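Local coordinates for cytochrome B5 (Hadesarchaea archaeon YNP_N21, PDB 6NZX), which binds heme b in a cytochrome b5-like domain and probably serves as an electron carrier, at residues 21-26 with 65-70. Numbering follows the deposited sequence.
Sequences AYVAYN and ELLEKF. With HEM (protoporphyrin IX containing Fe), chain B.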
loop_
_atom_site.group_PDB
_atom_site.type_symbol
_atom_site.label_atom_id
_atom_site.label_comp_id
_atom_site.label_asym_id
_atom_site.label_seq_id
_atom_site.Cartn_x
_atom_site.Cartn_y
_atom_site.Cartn_z
ATOM N N ALA A 21 -6.103 3.781 1.972
ATOM C CA ALA A 21 -5.220 2.636 2.059
ATOM C C ALA A 21 -4.114 2.808 1.006
ATOM O O ALA A 21 -4.370 2.847 -0.218
ATOM C CB ALA A 21 -6.015 1.355 1.890
ATOM N N TYR A 22 -2.895 2.998 1.504
ATOM C CA TYR A 22 -1.698 3.197 0.681
ATOM C C TYR A 22 -0.752 2.033 0.965
ATOM O O TYR A 22 -0.701 1.546 2.083
ATOM C CB TYR A 22 -0.936 4.464 1.068
ATOM C CG TYR A 22 -1.515 5.794 0.658
ATOM C CD1 TYR A 22 -2.733 5.910 0.022
ATOM C CD2 TYR A 22 -0.839 6.960 0.981
ATOM C CE1 TYR A 22 -3.244 7.150 -0.326
ATOM C CE2 TYR A 22 -1.326 8.208 0.625
ATOM C CZ TYR A 22 -2.549 8.300 -0.009
ATOM O OH TYR A 22 -3.043 9.512 -0.351
ATOM N N VAL A 23 0.001 1.607 -0.041
ATOM C CA VAL A 23 1.003 0.573 0.153
ATOM C C VAL A 23 2.267 1.042 -0.550
ATOM O O VAL A 23 2.165 1.620 -1.609
ATOM C CB VAL A 23 0.543 -0.797 -0.388
ATOM C CG1 VAL A 23 -0.619 -1.344 0.412
ATOM C CG2 VAL A 23 0.180 -0.733 -1.871
ATOM N N ALA A 24 3.437 0.772 0.040
ATOM C CA ALA A 24 4.692 1.137 -0.618
ATOM C C ALA A 24 5.308 -0.117 -1.251
ATOM O O ALA A 24 5.123 -1.252 -0.773
ATOM C CB ALA A 24 5.630 1.833 0.333
ATOM N N TYR A 25 5.965 0.099 -2.393
ATOM C CA TYR A 25 6.683 -0.956 -3.083
ATOM C C TYR A 25 7.881 -0.340 -3.804
ATOM O O TYR A 25 7.687 0.493 -4.669
ATOM C CB TYR A 25 5.789 -1.713 -4.072
ATOM C CG TYR A 25 6.535 -2.821 -4.776
ATOM C CD1 TYR A 25 6.927 -2.706 -6.098
ATOM C CD2 TYR A 25 6.939 -3.944 -4.077
ATOM C CE1 TYR A 25 7.665 -3.703 -6.721
ATOM C CE2 TYR A 25 7.691 -4.942 -4.675
ATOM C CZ TYR A 25 8.052 -4.822 -6.003
ATOM O OH TYR A 25 8.769 -5.818 -6.599
ATOM N N ASN A 26 9.097 -0.753 -3.410
ATOM C CA ASN A 26 10.339 -0.354 -4.099
ATOM C C ASN A 26 10.457 1.171 -4.153
ATOM O O ASN A 26 10.827 1.704 -5.204
ATOM C CB ASN A 26 10.402 -0.893 -5.537
ATOM C CG ASN A 26 10.934 -2.301 -5.614
ATOM O OD1 ASN A 26 11.296 -2.890 -4.592
ATOM N ND2 ASN A 26 10.960 -2.859 -6.813
ATOM N N GLU A 65 3.327 -6.133 -10.545
ATOM C CA GLU A 65 2.684 -5.613 -11.773
ATOM C C GLU A 65 1.287 -5.049 -11.469
ATOM O O GLU A 65 0.867 -4.050 -12.086
ATOM C CB GLU A 65 2.593 -6.682 -12.876
ATOM C CG GLU A 65 2.205 -8.076 -12.389
ATOM C CD GLU A 65 1.781 -9.080 -13.455
ATOM O OE1 GLU A 65 2.626 -9.432 -14.314
ATOM O OE2 GLU A 65 0.604 -9.517 -13.426
ATOM N N LEU A 66 0.573 -5.680 -10.528
ATOM C CA LEU A 66 -0.826 -5.350 -10.246
ATOM C C LEU A 66 -0.948 -3.955 -9.593
ATOM O O LEU A 66 -1.996 -3.349 -9.654
ATOM C CB LEU A 66 -1.427 -6.447 -9.356
ATOM C CG LEU A 66 -1.474 -7.864 -9.944
ATOM C CD1 LEU A 66 -2.180 -8.827 -8.994
ATOM C CD2 LEU A 66 -2.156 -7.887 -11.310
ATOM N N LEU A 67 0.129 -3.443 -8.988
ATOM C CA LEU A 67 0.163 -2.058 -8.440
ATOM C C LEU A 67 -0.021 -0.997 -9.538
ATOM O O LEU A 67 -0.349 0.154 -9.231
ATOM C CB LEU A 67 1.492 -1.859 -7.704
ATOM C CG LEU A 67 1.536 -2.490 -6.313
ATOM C CD1 LEU A 67 2.956 -2.604 -5.766
ATOM C CD2 LEU A 67 0.672 -1.712 -5.360
ATOM N N GLU A 68 0.193 -1.362 -10.809
ATOM C CA GLU A 68 0.236 -0.388 -11.905
ATOM C C GLU A 68 -1.129 0.246 -12.173
ATOM O O GLU A 68 -1.203 1.364 -12.686
ATOM C CB GLU A 68 0.704 -1.039 -13.206
ATOM C CG GLU A 68 1.050 -0.017 -14.271
ATOM C CD GLU A 68 1.579 -0.624 -15.557
ATOM O OE1 GLU A 68 0.983 -1.615 -16.029
ATOM O OE2 GLU A 68 2.588 -0.113 -16.064
ATOM N N LYS A 69 -2.209 -0.453 -11.832
ATOM C CA LYS A 69 -3.550 0.063 -12.032
ATOM C C LYS A 69 -3.857 1.216 -11.053
ATOM O O LYS A 69 -4.839 1.937 -11.260
ATOM C CB LYS A 69 -4.576 -1.066 -11.877
ATOM C CG LYS A 69 -4.320 -2.294 -12.744
ATOM C CD LYS A 69 -5.409 -3.337 -12.734
ATOM C CE LYS A 69 -6.177 -3.418 -11.430
ATOM N NZ LYS A 69 -7.137 -4.550 -11.450
ATOM N N PHE A 70 -3.029 1.402 -10.014
ATOM C CA PHE A 70 -3.309 2.341 -8.918
ATOM C C PHE A 70 -2.426 3.593 -9.007
ATOM O O PHE A 70 -1.263 3.533 -9.414
ATOM C CB PHE A 70 -3.161 1.580 -7.598
ATOM C CG PHE A 70 -4.176 0.467 -7.503
ATOM C CD1 PHE A 70 -5.500 0.755 -7.219
ATOM C CD2 PHE A 70 -3.830 -0.838 -7.796
ATOM C CE1 PHE A 70 -6.461 -0.239 -7.196
ATOM C CE2 PHE A 70 -4.790 -1.840 -7.763
ATOM C CZ PHE A 70 -6.100 -1.535 -7.477
HETATM C CHA HEM B . -4.300 -8.639 -5.869
HETATM C CHB HEM B . -3.230 -12.229 -2.650
HETATM C CHC HEM B . 0.558 -9.574 -1.048
HETATM C CHD HEM B . -0.745 -5.933 -4.008
HETATM C C1A HEM B . -4.298 -9.905 -5.143
HETATM C C2A HEM B . -5.298 -10.932 -5.473
HETATM C C3A HEM B . -4.950 -11.995 -4.495
HETATM C C4A HEM B . -3.863 -11.486 -3.771
HETATM C CMA HEM B . -5.660 -13.322 -4.359
HETATM C CAA HEM B . -6.358 -10.867 -6.561
HETATM C CBA HEM B . -5.733 -11.172 -7.943
HETATM C CGA HEM B . -6.052 -10.138 -9.032
HETATM O O1A HEM B . -5.180 -9.899 -9.905
HETATM O O2A HEM B . -7.166 -9.552 -9.061
HETATM C C1B HEM B . -2.073 -11.816 -1.836
HETATM C C2B HEM B . -1.509 -12.627 -0.845
HETATM C C3B HEM B . -0.349 -11.853 -0.351
HETATM C C4B HEM B . -0.421 -10.656 -1.196
HETATM C CMB HEM B . -1.939 -13.985 -0.343
HETATM C CAB HEM B . 0.660 -12.079 0.773
HETATM C CBB HEM B . 1.674 -13.177 0.486
HETATM C C1C HEM B . 0.590 -8.306 -1.756
HETATM C C2C HEM B . 1.552 -7.368 -1.443
HETATM C C3C HEM B . 1.168 -6.224 -2.300
HETATM C C4C HEM B . -0.007 -6.723 -3.027
HETATM C CMC HEM B . 2.648 -7.567 -0.439
HETATM C CAC HEM B . 1.797 -4.892 -2.537
HETATM C CBC HEM B . 3.006 -4.584 -2.117
HETATM C C1D HEM B . -1.899 -6.351 -4.805
HETATM C C2D HEM B . -2.484 -5.496 -5.735
HETATM C C3D HEM B . -3.551 -6.300 -6.324
HETATM C C4D HEM B . -3.426 -7.502 -5.620
HETATM C CMD HEM B . -2.090 -4.089 -6.091
HETATM C CAD HEM B . -4.545 -5.896 -7.407
HETATM C CBD HEM B . -5.757 -5.268 -6.704
HETATM C CGD HEM B . -6.887 -4.927 -7.648
HETATM O O1D HEM B . -7.936 -4.427 -7.186
HETATM O O2D HEM B . -6.761 -5.146 -8.871
HETATM N NA HEM B . -3.486 -10.234 -4.131
HETATM N NB HEM B . -1.432 -10.646 -2.063
HETATM N NC HEM B . -0.332 -7.967 -2.648
HETATM N ND HEM B . -2.444 -7.566 -4.708
HETATM FE FE HEM B . -1.903 -9.107 -3.392
#
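Val23, on strand 22-25 at one edge of the mixed sheet, meets Leu67 of the 3-10 turn through methyl groups alone: Val23 CG2 lies 3.7 Å from Leu67 CD2. This methyl of Val23 sits between its backbone N and carbonyl carbon, the more hindered rotamer site, which brings it to Leu67 CD2, while the side chain also rests on Val32 and Trp38. Two residues on, Tyr25 takes up the other branch of the leucine. Its CB approaches Leu67 CD1 at 3.4 Å, a tight carbon contact. With Tyr25 CG anti to its backbone N (chi1 -179°), the ring is carried outward past Leu67, so that the same methyl meets only the base of the ring, obliquely, with CG 3.7 Å away; the heme vinyl carbon CBC also lies obliquely to this ring.

Leu67 therefore forks between two strand residues, and its CD2 methyl also lies 3.7 Å from the heme methyl CMD; its side chain touches Tyr30 of strand 28-31 as well. With an alanine in place of Leu67, Val23 CG2 and Tyr25 CB would probably lose their partner methyls, and a gap would be likely to open beside heme CMD. Residues on either side of Leu67 in segment 65-70 reach the porphyrin and one of its propionates. Leu66 lays CB against the pyrrole carbon C3D, Lys69 NZ donates a 2.7 Å hydrogen bond to propionate oxygen O2D, and the Phe70 ring presents its edge to the same propionate, CZ lying 3.4 Å from O1D. Ser35 OG is also hydrogen-bonded to the heme. The seam thus backs the wall of the heme pocket in a cytochrome b5-like domain, with Leu67 shared between the sheet and the pocket.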